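Local coordinates for protein Xaa-Pro dipeptidase (PDB 1WY2) that probably hydrolyses dipeptides with a nonpolar first residue and a C-terminal proline, working as a homodimeric metalloprotease with two metal ions per subunit, at residues 3-6 with 7-10; 10-13 with 14-18; 102-105 with 106-110; 136-139 with 140-143; 151-155 with 156-160. All blocks are in the same frame, centred on the assembly; numbering follows the deposited sequence.

Interactions 1, 2 and 3 lie in the N-terminal creatinase/prolidase domain, interactions 4 and 5 in the M24 metallopeptidase domain. Interactions 1 and 2 follow helix 6-17 from its cap to its end; they share K10, their centres are 11 Å apart, and M4 CE meets I12 CD1 at 3.6 Å. Interaction 3, on helix 99-108, is centred 23 Å from interaction 2. Helix 130-153 carries both interaction 4 and the start of interaction 5, whose centres are also 23 Å apart. Interaction 4 is near the active site: the side chain of C140 lies about 7 Å from that of D223, a metal ligand. Interactions 3 and 5 are 54 Å apart, centre to centre.

Interaction 1. Residues 3-6 with 7-10; sequences IMNE and KVKK
The side-chain oxygen of N5 caps helix 6-17: the backbone N of V8 donates to N5 OD1 at 2.9 Å with an N-H...O angle of 162°, coming in tilted from the amide's carbonyl plane. K7 N stands equally near OD1. A first torsion of 65°, which places CG between the backbone N and the carbonyl carbon, folds the N5 side chain back over the first turn, and V8 CG2 closes against OD1 at 3.4 Å. With an alanine here, V8 N would probably lose its acceptor and the start of the helix would be free to fray. From the first turn K9 reaches back with an extended chain alongside the incoming backbone, and K9 NZ donates to M4 O, just ahead of the cap, at 2.9 Å and in the carbonyl plane. The ammonium thus ties the loop to the first turn, where K9 N also bonds to N5 O at 3.1 Å. On the buried side M4 and V8 cross at about a right angle, and V8 CG1 touches both M4 CB and M4 SD, each at 3.8 Å. E6 and K10 flank the exposed side: K10 N donates to E6 O at 3.0 Å, while the charged ends of the two side chains stay apart. K7 NZ leaves the contact for Y33, giving a hydrogen bond to its carbonyl oxygen and a cation-pi contact with its ring; N5 ND2 bonds weakly to I34 O and N69 OD1. M4 and V8 rest on A52 of strand 51-57, and K7 and K10 lie against M124 of helix 118-125.

Interaction 2. Residues 10-13 with 14-18; sequences KIIE and FMDKN
I11 and M15 stand one turn apart on the buried face of helix 6-17, an amphipathic alpha-helix that covers one side of the mixed sheet of the N-terminal domain. This is the tight part of the contact. M15 N donates to I11 O at 2.8 Å, and M15 CG sits over the same carbonyl oxygen, 3.2 Å from I11 O. Further out, M15 SD meets I11 CG2 at 4.2 Å where the two side chains cross. I11 and M15 both reach I47 and V23 of strands 44-48 and 22-25, and I11 also touches I121 and M124 of helix 118-125, so the pair is buried between helix and sheet. F14 turns toward V120 of helix 118-125.

The solvent side is looser. E13 and K17 touch through their carbon chains, E13 CG to K17 CE at 3.6 Å, but the charges do not meet: a bend at the last torsion of K17 (chi4 -58°) turns the ammonium off, leaving E13 OE2 and K17 NZ 4.7 Å apart. At the flank, where I12 still packs on I47 and M4, D16 lies beside I12, pointing the same way; its OD2 comes 3.2 Å from I12 O, two acceptors that cannot bond each other, though D16 N does bond to I12 O.

N18 ends the helix. Its amide turns back along the last turn, and N18 ND2 donates to F14 O at 2.8 Å, nearly straight at 171°, with F14 O in the plane of the N18 side-chain amide. The same nitrogen, N18 ND2, lies above the F14 ring, over its centre and 3.2 Å from the ring plane.

Interaction 3. Residues 102-105 with 106-110; sequences IEEL and KKKAN
E104 and K108, one turn apart, pair on the flank of helix 99-108 that faces Y82 of helix 78-85; helix 99-108 belongs to the beta-alpha-beta unit formed with strands 90-93 and 113-116. E104 bends at its second torsion (chi2 -72°) so that its carboxylate comes alongside the fully extended chain of K108. K108 NZ donates to E104 OE2 at 3.1 Å, on the syn side but 32° out of the carboxylate plane, and has a long, weak ion pair with D79. K107 runs along the other oxygen: its unusual first torsion (chi1 61°) lays CG against E104 O at 3.1 Å, and CD then passes E104 OE1 at 3.3 Å, although K107 NZ stops short of a salt bridge. E103 is also bent at chi2, toward the extended K106, but their salt bridge is weak, with K106 NZ 3.4 Å from E103 OE2. The methylene CE of K106 leans on I102 CG2. L105 meets L91 and F114 of the flanking strands; I102 packs on I93 and F114, and also touches Y99 of the second subunit. The helix ends as N110 takes a positive phi; in this last turn A109 N bonds to L105 O at 3.1 Å from above the carbonyl plane.

Interaction 4. Residues 136-139 with 140-143; sequences IEKA and CEIA
Two torsions shape K138 for its partner: a chi1 of -167° keeps CG trans to the backbone N, and a bend at chi2 (65°) swings the rest of the chain alongside the extended side chain of E141, three residues on. The result is a short salt bridge, K138 NZ to E141 OE1 at 2.6 Å. The ammonium meets OE1 on the syn side, 24° out of the carboxylate plane, and stands 3.8 Å from E141 OE2, so a single oxygen carries the bond. K138 CE passes the same OE1 at 3.1 Å. This pair lies on the outer face of helix 130-153 in the pita-bread fold of the M24 metallopeptidases. The inner face is built of small and branched side chains. C140 turns its sulfur back toward the preceding turn, with C140 SG 4.2 Å from I136 CG2, and itself packs on S222. A139 O takes A143 N at 2.9 Å and a second, weak bond from S222 OG. S222 directly precedes the metal ligand D223, and the side chain of A143 lies about 9 Å from a bound zinc ion. I142, its CG1 3.4 Å from K138 O, packs on A215 and Y217 of strand 208-217.

Interaction 5. Residues 151-155 with 156-160; sequences IEEIT and EGKKE
A surface turn braced by a salt bridge links helix 130-153 to helix 160-173 in the M24 metallopeptidase domain. T155 to K158 form a type II beta turn, closed by K158 N donating to T155 O at 3.1 Å with an N-H...O angle of 163°. G157 occupies the third position with a positive phi (101°); at these backbone angles a side chain would collide with the carbonyl oxygen of E156, the usual reason for glycine at this position of a type II turn. Beyond the turn bond, the side chain of K158 reverses over T155 to the last turn of the helix. Its bend at chi2 (-70°) lays the chain across the threonine hydroxyl, with T155 OG1 3.0 Å from K158 CG and 3.1 Å from K158 CE. K158 CG also rests 3.1 Å from T155 O, so the methylenes pack tightly against two oxygens before the ammonium emerges. E153, itself bent at its second torsion, meets that ammonium with its chain at about a right angle. With an alanine in its place, the turn bond would remain, but the E153 carboxylate is likely to lose its close ammonium mate and T155 OG1 its covering methylenes. Around the turn, E156 looks elsewhere, forming a salt bridge with R205, and G157 O accepts from R202; E153 OE1 has a long, weak ion pair with K166 of helix 160-173. The other oxygen, E153 OE2, receives K158 NZ at 2.5 Å, met nearly along the direction of its own C-O bond.

Interaction 1. Residues 3-6 with 7-10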
loop_
_atom_site.group_PDB
_atom_site.type_symbol
_atom_site.label_atom_id
_atom_site.label_comp_id
_atom_site.label_asym_id
_atom_site.label_seq_id
_atom_site.Cartn_x
_atom_site.Cartn_y
_atom_site.Cartn_z
ATOM N N ILE A 3 -4.807 -15.337 29.814
ATOM C CA ILE A 3 -3.429 -15.010 30.146
ATOM C C ILE A 3 -3.061 -14.204 28.901
ATOM O O ILE A 3 -3.007 -14.749 27.798
ATOM C CB ILE A 3 -2.544 -16.271 30.241
ATOM C CG1 ILE A 3 -2.901 -17.056 31.509
ATOM C CG2 ILE A 3 -1.073 -15.878 30.251
ATOM C CD1 ILE A 3 -2.767 -16.243 32.797
ATOM N N MET A 4 -2.838 -12.908 29.078
ATOM C CA MET A 4 -2.543 -12.021 27.955
ATOM C C MET A 4 -1.118 -11.476 27.963
ATOM O O MET A 4 -0.519 -11.304 29.026
ATOM C CB MET A 4 -3.566 -10.882 27.964
ATOM C CG MET A 4 -5.007 -11.395 27.926
ATOM S SD MET A 4 -6.267 -10.144 28.234
ATOM C CE MET A 4 -6.176 -10.023 30.032
ATOM N N ASN A 5 -0.573 -11.203 26.779
ATOM C CA ASN A 5 0.795 -10.704 26.688
ATOM C C ASN A 5 0.931 -9.276 27.215
ATOM O O ASN A 5 -0.068 -8.599 27.474
ATOM C CB ASN A 5 1.330 -10.827 25.247
ATOM C CG ASN A 5 0.580 -9.959 24.250
ATOM O OD1 ASN A 5 0.485 -8.749 24.419
ATOM N ND2 ASN A 5 0.061 -10.579 23.191
ATOM N N GLU A 6 2.167 -8.820 27.390
ATOM C CA GLU A 6 2.378 -7.490 27.944
ATOM C C GLU A 6 1.886 -6.326 27.095
ATOM O O GLU A 6 1.569 -5.269 27.636
ATOM C CB GLU A 6 3.851 -7.284 28.317
ATOM C CG GLU A 6 4.844 -7.399 27.192
ATOM C CD GLU A 6 6.256 -7.124 27.676
ATOM O OE1 GLU A 6 6.702 -7.813 28.619
ATOM O OE2 GLU A 6 6.915 -6.219 27.121
ATOM N N LYS A 7 1.812 -6.507 25.779
ATOM C CA LYS A 7 1.332 -5.432 24.916
ATOM C C LYS A 7 -0.164 -5.249 25.146
ATOM O O LYS A 7 -0.658 -4.125 25.233
ATOM C CB LYS A 7 1.619 -5.759 23.450
ATOM C CG LYS A 7 3.106 -5.787 23.140
ATOM C CD LYS A 7 3.391 -6.359 21.765
ATOM C CE LYS A 7 4.888 -6.354 21.482
ATOM N NZ LYS A 7 5.198 -6.955 20.156
ATOM N N VAL A 8 -0.876 -6.365 25.256
ATOM C CA VAL A 8 -2.313 -6.331 25.516
ATOM C C VAL A 8 -2.549 -5.691 26.885
ATOM O O VAL A 8 -3.455 -4.875 27.060
ATOM C CB VAL A 8 -2.914 -7.764 25.507
ATOM C CG1 VAL A 8 -4.348 -7.741 26.019
ATOM C CG2 VAL A 8 -2.869 -8.334 24.094
ATOM N N LYS A 9 -1.720 -6.049 27.862
ATOM C CA LYS A 9 -1.877 -5.490 29.199
ATOM C C LYS A 9 -1.613 -3.993 29.250
ATOM O O LYS A 9 -2.240 -3.275 30.026
ATOM C CB LYS A 9 -0.985 -6.240 30.187
ATOM C CG LYS A 9 -1.570 -7.590 30.563
ATOM C CD LYS A 9 -0.562 -8.489 31.249
ATOM C CE LYS A 9 -1.228 -9.795 31.659
ATOM N NZ LYS A 9 -0.236 -10.870 31.900
ATOM N N LYS A 10 -0.692 -3.514 28.420
ATOM C CA LYS A 10 -0.411 -2.084 28.389
ATOM C C LYS A 10 -1.626 -1.352 27.845
ATOM O O LYS A 10 -1.939 -0.240 28.272
ATOM C CB LYS A 10 0.815 -1.793 27.527
ATOM C CG LYS A 10 2.118 -2.147 28.229
ATOM C CD LYS A 10 3.329 -1.720 27.431
ATOM C CE LYS A 10 4.612 -2.009 28.199
ATOM N NZ LYS A 10 5.812 -1.530 27.456
#

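Interaction 2. Residues 10-13 with 14-18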
loop_
_atom_site.group_PDB
_atom_site.type_symbol
_atom_site.label_atom_id
_atom_site.label_comp_id
_atom_site.label_asym_id
_atom_site.label_seq_id
_atom_site.Cartn_x
_atom_site.Cartn_y
_atom_site.Cartn_z
ATOM N N LYS A 10 -0.692 -3.514 28.420
ATOM C CA LYS A 10 -0.411 -2.084 28.389
ATOM C C LYS A 10 -1.626 -1.352 27.845
ATOM O O LYS A 10 -1.939 -0.240 28.272
ATOM C CB LYS A 10 0.815 -1.793 27.527
ATOM C CG LYS A 10 2.118 -2.147 28.229
ATOM C CD LYS A 10 3.329 -1.720 27.431
ATOM C CE LYS A 10 4.612 -2.009 28.199
ATOM N NZ LYS A 10 5.812 -1.530 27.456
ATOM N N ILE A 11 -2.320 -1.981 26.904
ATOM C CA ILE A 11 -3.517 -1.377 26.340
ATOM C C ILE A 11 -4.626 -1.397 27.391
ATOM O O ILE A 11 -5.377 -0.433 27.525
ATOM C CB ILE A 11 -3.962 -2.123 25.066
ATOM C CG1 ILE A 11 -2.947 -1.849 23.949
ATOM C CG2 ILE A 11 -5.359 -1.666 24.641
ATOM C CD1 ILE A 11 -3.116 -2.710 22.715
ATOM N N ILE A 12 -4.722 -2.489 28.146
ATOM C CA ILE A 12 -5.745 -2.579 29.186
ATOM C C ILE A 12 -5.517 -1.492 30.239
ATOM O O ILE A 12 -6.474 -0.913 30.761
ATOM C CB ILE A 12 -5.740 -3.973 29.858
ATOM C CG1 ILE A 12 -6.280 -5.016 28.872
ATOM C CG2 ILE A 12 -6.579 -3.948 31.136
ATOM C CD1 ILE A 12 -6.138 -6.451 29.336
ATOM N N GLU A 13 -4.253 -1.214 30.551
ATOM C CA GLU A 13 -3.928 -0.177 31.530
ATOM C C GLU A 13 -4.456 1.161 31.022
ATOM O O GLU A 13 -5.135 1.893 31.744
ATOM C CB GLU A 13 -2.415 -0.086 31.733
ATOM C CG GLU A 13 -1.978 1.092 32.593
ATOM C CD GLU A 13 -0.479 1.122 32.828
ATOM O OE1 GLU A 13 0.282 1.118 31.838
ATOM O OE2 GLU A 13 -0.060 1.154 34.005
ATOM N N PHE A 14 -4.138 1.470 29.769
ATOM C CA PHE A 14 -4.584 2.709 29.147
ATOM C C PHE A 14 -6.108 2.782 29.173
ATOM O O PHE A 14 -6.680 3.834 29.461
ATOM C CB PHE A 14 -4.073 2.781 27.705
ATOM C CG PHE A 14 -4.437 4.054 26.990
ATOM C CD1 PHE A 14 -5.615 4.143 26.256
ATOM C CD2 PHE A 14 -3.603 5.164 27.055
ATOM C CE1 PHE A 14 -5.959 5.326 25.594
ATOM C CE2 PHE A 14 -3.939 6.352 26.399
ATOM C CZ PHE A 14 -5.118 6.429 25.668
ATOM N N MET A 15 -6.757 1.659 28.873
ATOM C CA MET A 15 -8.216 1.588 28.870
ATOM C C MET A 15 -8.815 1.997 30.209
ATOM O O MET A 15 -9.720 2.830 30.263
ATOM C CB MET A 15 -8.682 0.166 28.556
ATOM C CG MET A 15 -8.541 -0.250 27.112
ATOM S SD MET A 15 -8.871 -2.012 26.918
ATOM C CE MET A 15 -10.467 -2.129 27.665
ATOM N N ASP A 16 -8.315 1.404 31.290
ATOM C CA ASP A 16 -8.840 1.709 32.615
ATOM C C ASP A 16 -8.640 3.163 33.002
ATOM O O ASP A 16 -9.547 3.802 33.534
ATOM C CB ASP A 16 -8.197 0.810 33.673
ATOM C CG ASP A 16 -8.498 -0.652 33.450
ATOM O OD1 ASP A 16 -9.651 -0.978 33.081
ATOM O OD2 ASP A 16 -7.588 -1.481 33.654
ATOM N N LYS A 17 -7.453 3.686 32.725
ATOM C CA LYS A 17 -7.136 5.067 33.068
ATOM C C LYS A 17 -7.903 6.097 32.247
ATOM O O LYS A 17 -8.028 7.251 32.655
ATOM C CB LYS A 17 -5.633 5.300 32.918
ATOM C CG LYS A 17 -4.800 4.438 33.848
ATOM C CD LYS A 17 -3.320 4.742 33.721
ATOM C CE LYS A 17 -2.508 3.926 34.711
ATOM N NZ LYS A 17 -2.943 4.175 36.115
ATOM N N ASN A 18 -8.422 5.679 31.096
ATOM C CA ASN A 18 -9.162 6.583 30.220
ATOM C C ASN A 18 -10.650 6.251 30.121
ATOM O O ASN A 18 -11.343 6.725 29.222
ATOM C CB ASN A 18 -8.527 6.580 28.825
ATOM C CG ASN A 18 -7.186 7.293 28.796
ATOM O OD1 ASN A 18 -7.119 8.509 28.602
ATOM N ND2 ASN A 18 -6.113 6.543 29.011
#

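Interaction 3. Residues 102-105 with 106-110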
loop_
_atom_site.group_PDB
_atom_site.type_symbol
_atom_site.label_atom_id
_atom_site.label_comp_id
_atom_site.label_asym_id
_atom_site.label_seq_id
_atom_site.Cartn_x
_atom_site.Cartn_y
_atom_site.Cartn_z
ATOM N N ILE A 102 -16.577 2.998 11.176
ATOM C CA ILE A 102 -17.035 3.582 12.430
ATOM C C ILE A 102 -18.548 3.773 12.428
ATOM O O ILE A 102 -19.206 3.584 13.452
ATOM C CB ILE A 102 -16.357 4.939 12.693
ATOM C CG1 ILE A 102 -14.859 4.723 12.936
ATOM C CG2 ILE A 102 -17.009 5.626 13.884
ATOM C CD1 ILE A 102 -14.072 5.996 13.119
ATOM N N GLU A 103 -19.101 4.151 11.281
ATOM C CA GLU A 103 -20.544 4.341 11.185
ATOM C C GLU A 103 -21.250 3.006 11.394
ATOM O O GLU A 103 -22.327 2.952 11.988
ATOM C CB GLU A 103 -20.918 4.939 9.827
ATOM C CG GLU A 103 -20.508 6.396 9.670
ATOM C CD GLU A 103 -21.068 7.280 10.771
ATOM O OE1 GLU A 103 -22.307 7.317 10.940
ATOM O OE2 GLU A 103 -20.272 7.940 11.471
ATOM N N GLU A 104 -20.639 1.932 10.904
ATOM C CA GLU A 104 -21.197 0.594 11.069
ATOM C C GLU A 104 -21.236 0.245 12.554
ATOM O O GLU A 104 -22.250 -0.225 13.066
ATOM C CB GLU A 104 -20.337 -0.438 10.332
ATOM C CG GLU A 104 -20.535 -0.477 8.827
ATOM C CD GLU A 104 -21.867 -1.088 8.433
ATOM O OE1 GLU A 104 -22.919 -0.516 8.793
ATOM O OE2 GLU A 104 -21.860 -2.145 7.767
ATOM N N LEU A 105 -20.122 0.481 13.239
ATOM C CA LEU A 105 -20.021 0.191 14.666
ATOM C C LEU A 105 -21.087 0.944 15.458
ATOM O O LEU A 105 -21.649 0.415 16.416
ATOM C CB LEU A 105 -18.626 0.568 15.177
ATOM C CG LEU A 105 -17.448 -0.225 14.602
ATOM C CD1 LEU A 105 -16.135 0.427 15.014
ATOM C CD2 LEU A 105 -17.507 -1.663 15.091
ATOM N N LYS A 106 -21.363 2.179 15.053
ATOM C CA LYS A 106 -22.361 3.000 15.726
ATOM C C LYS A 106 -23.764 2.419 15.608
ATOM O O LYS A 106 -24.541 2.439 16.566
ATOM C CB LYS A 106 -22.375 4.416 15.143
ATOM C CG LYS A 106 -21.161 5.263 15.473
ATOM C CD LYS A 106 -21.334 6.673 14.922
ATOM C CE LYS A 106 -20.156 7.566 15.266
ATOM N NZ LYS A 106 -20.344 8.943 14.726
ATOM N N LYS A 107 -24.084 1.900 14.428
ATOM C CA LYS A 107 -25.409 1.350 14.179
ATOM C C LYS A 107 -25.592 -0.121 14.540
ATOM O O LYS A 107 -26.551 -0.474 15.226
ATOM C CB LYS A 107 -25.791 1.564 12.710
ATOM C CG LYS A 107 -24.867 0.882 11.715
ATOM C CD LYS A 107 -25.278 1.172 10.275
ATOM C CE LYS A 107 -26.672 0.643 9.966
ATOM N NZ LYS A 107 -27.076 0.930 8.559
ATOM N N LYS A 108 -24.675 -0.971 14.090
ATOM C CA LYS A 108 -24.777 -2.406 14.345
ATOM C C LYS A 108 -24.292 -2.887 15.710
ATOM O O LYS A 108 -24.797 -3.883 16.232
ATOM C CB LYS A 108 -24.061 -3.175 13.233
ATOM C CG LYS A 108 -24.656 -2.923 11.855
ATOM C CD LYS A 108 -23.969 -3.746 10.778
ATOM C CE LYS A 108 -24.642 -3.542 9.428
ATOM N NZ LYS A 108 -23.985 -4.330 8.351
ATOM N N ALA A 109 -23.318 -2.196 16.290
ATOM C CA ALA A 109 -22.795 -2.577 17.600
ATOM C C ALA A 109 -23.308 -1.606 18.657
ATOM O O ALA A 109 -23.086 -1.795 19.854
ATOM C CB ALA A 109 -21.274 -2.578 17.578
ATOM N N ASN A 110 -23.993 -0.566 18.193
ATOM C CA ASN A 110 -24.564 0.460 19.056
ATOM C C ASN A 110 -23.526 1.131 19.949
ATOM O O ASN A 110 -23.829 1.531 21.074
ATOM C CB ASN A 110 -25.685 -0.135 19.914
ATOM C CG ASN A 110 -26.495 0.927 20.631
ATOM O OD1 ASN A 110 -27.098 1.796 20.001
ATOM N ND2 ASN A 110 -26.513 0.864 21.958
#

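Interaction 4. Residues 136-139 with 140-143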
loop_
_atom_site.group_PDB
_atom_site.type_symbol
_atom_site.label_atom_id
_atom_site.label_comp_id
_atom_site.label_asym_id
_atom_site.label_seq_id
_atom_site.Cartn_x
_atom_site.Cartn_y
_atom_site.Cartn_z
ATOM N N ILE A 136 15.595 -4.889 12.044
ATOM C CA ILE A 136 15.723 -3.643 11.295
ATOM C C ILE A 136 17.148 -3.498 10.757
ATOM O O ILE A 136 17.350 -3.071 9.620
ATOM C CB ILE A 136 15.376 -2.423 12.178
ATOM C CG1 ILE A 136 13.874 -2.412 12.469
ATOM C CG2 ILE A 136 15.803 -1.133 11.484
ATOM C CD1 ILE A 136 13.475 -1.519 13.629
ATOM N N GLU A 137 18.138 -3.866 11.567
ATOM C CA GLU A 137 19.525 -3.754 11.125
ATOM C C GLU A 137 19.779 -4.647 9.911
ATOM O O GLU A 137 20.503 -4.261 8.992
ATOM C CB GLU A 137 20.483 -4.107 12.273
ATOM C CG GLU A 137 21.960 -3.967 11.916
ATOM C CD GLU A 137 22.812 -3.525 13.094
ATOM O OE1 GLU A 137 22.530 -3.956 14.232
ATOM O OE2 GLU A 137 23.773 -2.754 12.877
ATOM N N LYS A 138 19.177 -5.834 9.894
ATOM C CA LYS A 138 19.355 -6.737 8.760
ATOM C C LYS A 138 18.685 -6.154 7.515
ATOM O O LYS A 138 19.201 -6.283 6.403
ATOM C CB LYS A 138 18.770 -8.122 9.066
ATOM C CG LYS A 138 19.179 -9.195 8.066
ATOM C CD LYS A 138 20.681 -9.438 8.127
ATOM C CE LYS A 138 21.117 -10.579 7.220
ATOM N NZ LYS A 138 22.584 -10.826 7.377
ATOM N N ALA A 139 17.534 -5.512 7.700
ATOM C CA ALA A 139 16.830 -4.902 6.576
ATOM C C ALA A 139 17.711 -3.792 6.008
ATOM O O ALA A 139 17.747 -3.563 4.798
ATOM C CB ALA A 139 15.490 -4.324 7.033
ATOM N N CYS A 140 18.423 -3.104 6.893
ATOM C CA CYS A 140 19.307 -2.027 6.472
ATOM C C CYS A 140 20.513 -2.596 5.731
ATOM O O CYS A 140 21.056 -1.955 4.834
ATOM C CB CYS A 140 19.769 -1.209 7.683
ATOM S SG CYS A 140 18.473 -0.173 8.421
ATOM N N GLU A 141 20.929 -3.802 6.109
ATOM C CA GLU A 141 22.063 -4.450 5.453
ATOM C C GLU A 141 21.660 -4.759 4.013
ATOM O O GLU A 141 22.451 -4.606 3.084
ATOM C CB GLU A 141 22.427 -5.749 6.178
ATOM C CG GLU A 141 23.710 -6.396 5.684
ATOM C CD GLU A 141 23.979 -7.735 6.346
ATOM O OE1 GLU A 141 23.331 -8.732 5.962
ATOM O OE2 GLU A 141 24.835 -7.787 7.255
ATOM N N ILE A 142 20.417 -5.201 3.843
ATOM C CA ILE A 142 19.884 -5.515 2.525
ATOM C C ILE A 142 19.758 -4.225 1.710
ATOM O O ILE A 142 20.030 -4.210 0.508
ATOM C CB ILE A 142 18.499 -6.204 2.639
ATOM C CG1 ILE A 142 18.669 -7.587 3.275
ATOM C CG2 ILE A 142 17.843 -6.321 1.262
ATOM C CD1 ILE A 142 17.373 -8.323 3.509
ATOM N N ALA A 143 19.359 -3.141 2.370
ATOM C CA ALA A 143 19.215 -1.856 1.686
ATOM C C ALA A 143 20.590 -1.358 1.244
ATOM O O ALA A 143 20.737 -0.818 0.148
ATOM C CB ALA A 143 18.551 -0.832 2.609
#

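Interaction 5. Residues 151-155 with 156-160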
loop_
_atom_site.group_PDB
_atom_site.type_symbol
_atom_site.label_atom_id
_atom_site.label_comp_id
_atom_site.label_asym_id
_atom_site.label_seq_id
_atom_site.Cartn_x
_atom_site.Cartn_y
_atom_site.Cartn_z
ATOM N N ILE A 151 24.502 1.831 -7.568
ATOM C CA ILE A 151 25.639 2.651 -7.967
ATOM C C ILE A 151 26.417 1.986 -9.097
ATOM O O ILE A 151 26.833 2.647 -10.050
ATOM C CB ILE A 151 26.569 2.903 -6.755
ATOM C CG1 ILE A 151 25.839 3.779 -5.731
ATOM C CG2 ILE A 151 27.861 3.575 -7.204
ATOM C CD1 ILE A 151 26.610 4.000 -4.437
ATOM N N GLU A 152 26.594 0.674 -8.999
ATOM C CA GLU A 152 27.330 -0.078 -10.007
ATOM C C GLU A 152 26.547 -0.182 -11.317
ATOM O O GLU A 152 27.134 -0.223 -12.400
ATOM C CB GLU A 152 27.638 -1.481 -9.475
ATOM C CG GLU A 152 28.695 -2.244 -10.259
ATOM C CD GLU A 152 30.051 -1.566 -10.213
ATOM O OE1 GLU A 152 30.457 -1.121 -9.116
ATOM O OE2 GLU A 152 30.714 -1.484 -11.269
ATOM N N GLU A 153 25.222 -0.212 -11.212
ATOM C CA GLU A 153 24.354 -0.334 -12.378
ATOM C C GLU A 153 24.098 0.987 -13.093
ATOM O O GLU A 153 23.793 1.006 -14.287
ATOM C CB GLU A 153 23.016 -0.943 -11.963
ATOM C CG GLU A 153 22.046 -1.159 -13.112
ATOM C CD GLU A 153 22.580 -2.126 -14.150
ATOM O OE1 GLU A 153 22.983 -3.243 -13.765
ATOM O OE2 GLU A 153 22.592 -1.771 -15.348
ATOM N N ILE A 154 24.218 2.087 -12.364
ATOM C CA ILE A 154 23.976 3.400 -12.940
ATOM C C ILE A 154 25.111 3.881 -13.838
ATOM O O ILE A 154 26.254 4.029 -13.403
ATOM C CB ILE A 154 23.715 4.436 -11.827
ATOM C CG1 ILE A 154 22.350 4.158 -11.190
ATOM C CG2 ILE A 154 23.778 5.849 -12.392
ATOM C CD1 ILE A 154 22.076 4.954 -9.935
ATOM N N THR A 155 24.773 4.109 -15.102
ATOM C CA THR A 155 25.718 4.594 -16.102
ATOM C C THR A 155 24.909 5.341 -17.154
ATOM O O THR A 155 23.696 5.153 -17.261
ATOM C CB THR A 155 26.471 3.435 -16.796
ATOM O OG1 THR A 155 25.525 2.541 -17.393
ATOM C CG2 THR A 155 27.327 2.673 -15.797
ATOM N N GLU A 156 25.571 6.193 -17.928
ATOM C CA GLU A 156 24.875 6.946 -18.960
ATOM C C GLU A 156 24.148 5.982 -19.892
ATOM O O GLU A 156 24.698 4.951 -20.283
ATOM C CB GLU A 156 25.871 7.804 -19.747
ATOM C CG GLU A 156 26.976 7.014 -20.425
ATOM C CD GLU A 156 28.207 7.859 -20.701
ATOM O OE1 GLU A 156 28.843 8.311 -19.726
ATOM O OE2 GLU A 156 28.537 8.076 -21.885
ATOM N N GLY A 157 22.903 6.311 -20.226
ATOM C CA GLY A 157 22.121 5.471 -21.116
ATOM C C GLY A 157 21.114 4.571 -20.420
ATOM O O GLY A 157 20.106 4.184 -21.011
ATOM N N LYS A 158 21.383 4.232 -19.163
ATOM C CA LYS A 158 20.492 3.363 -18.399
ATOM C C LYS A 158 19.168 4.045 -18.064
ATOM O O LYS A 158 19.129 5.243 -17.784
ATOM C CB LYS A 158 21.171 2.929 -17.096
ATOM C CG LYS A 158 22.541 2.295 -17.267
ATOM C CD LYS A 158 22.445 0.925 -17.919
ATOM C CE LYS A 158 23.647 0.059 -17.561
ATOM N NZ LYS A 158 23.364 -1.391 -17.744
ATOM N N LYS A 159 18.085 3.274 -18.098
ATOM C CA LYS A 159 16.766 3.796 -17.767
ATOM C C LYS A 159 16.582 3.683 -16.248
ATOM O O LYS A 159 16.866 2.637 -15.664
ATOM C CB LYS A 159 15.686 2.988 -18.493
ATOM C CG LYS A 159 14.268 3.450 -18.211
ATOM C CD LYS A 159 13.243 2.676 -19.038
ATOM C CE LYS A 159 13.404 2.948 -20.526
ATOM N NZ LYS A 159 12.330 2.299 -21.335
ATOM N N GLU A 160 16.116 4.757 -15.613
ATOM C CA GLU A 160 15.916 4.771 -14.162
ATOM C C GLU A 160 15.128 3.564 -13.663
ATOM O O GLU A 160 15.534 2.890 -12.714
ATOM C CB GLU A 160 15.183 6.044 -13.738
ATOM C CG GLU A 160 15.894 7.336 -14.107
ATOM C CD GLU A 160 15.087 8.562 -13.724
ATOM O OE1 GLU A 160 13.851 8.439 -13.589
ATOM O OE2 GLU A 160 15.681 9.651 -13.571
#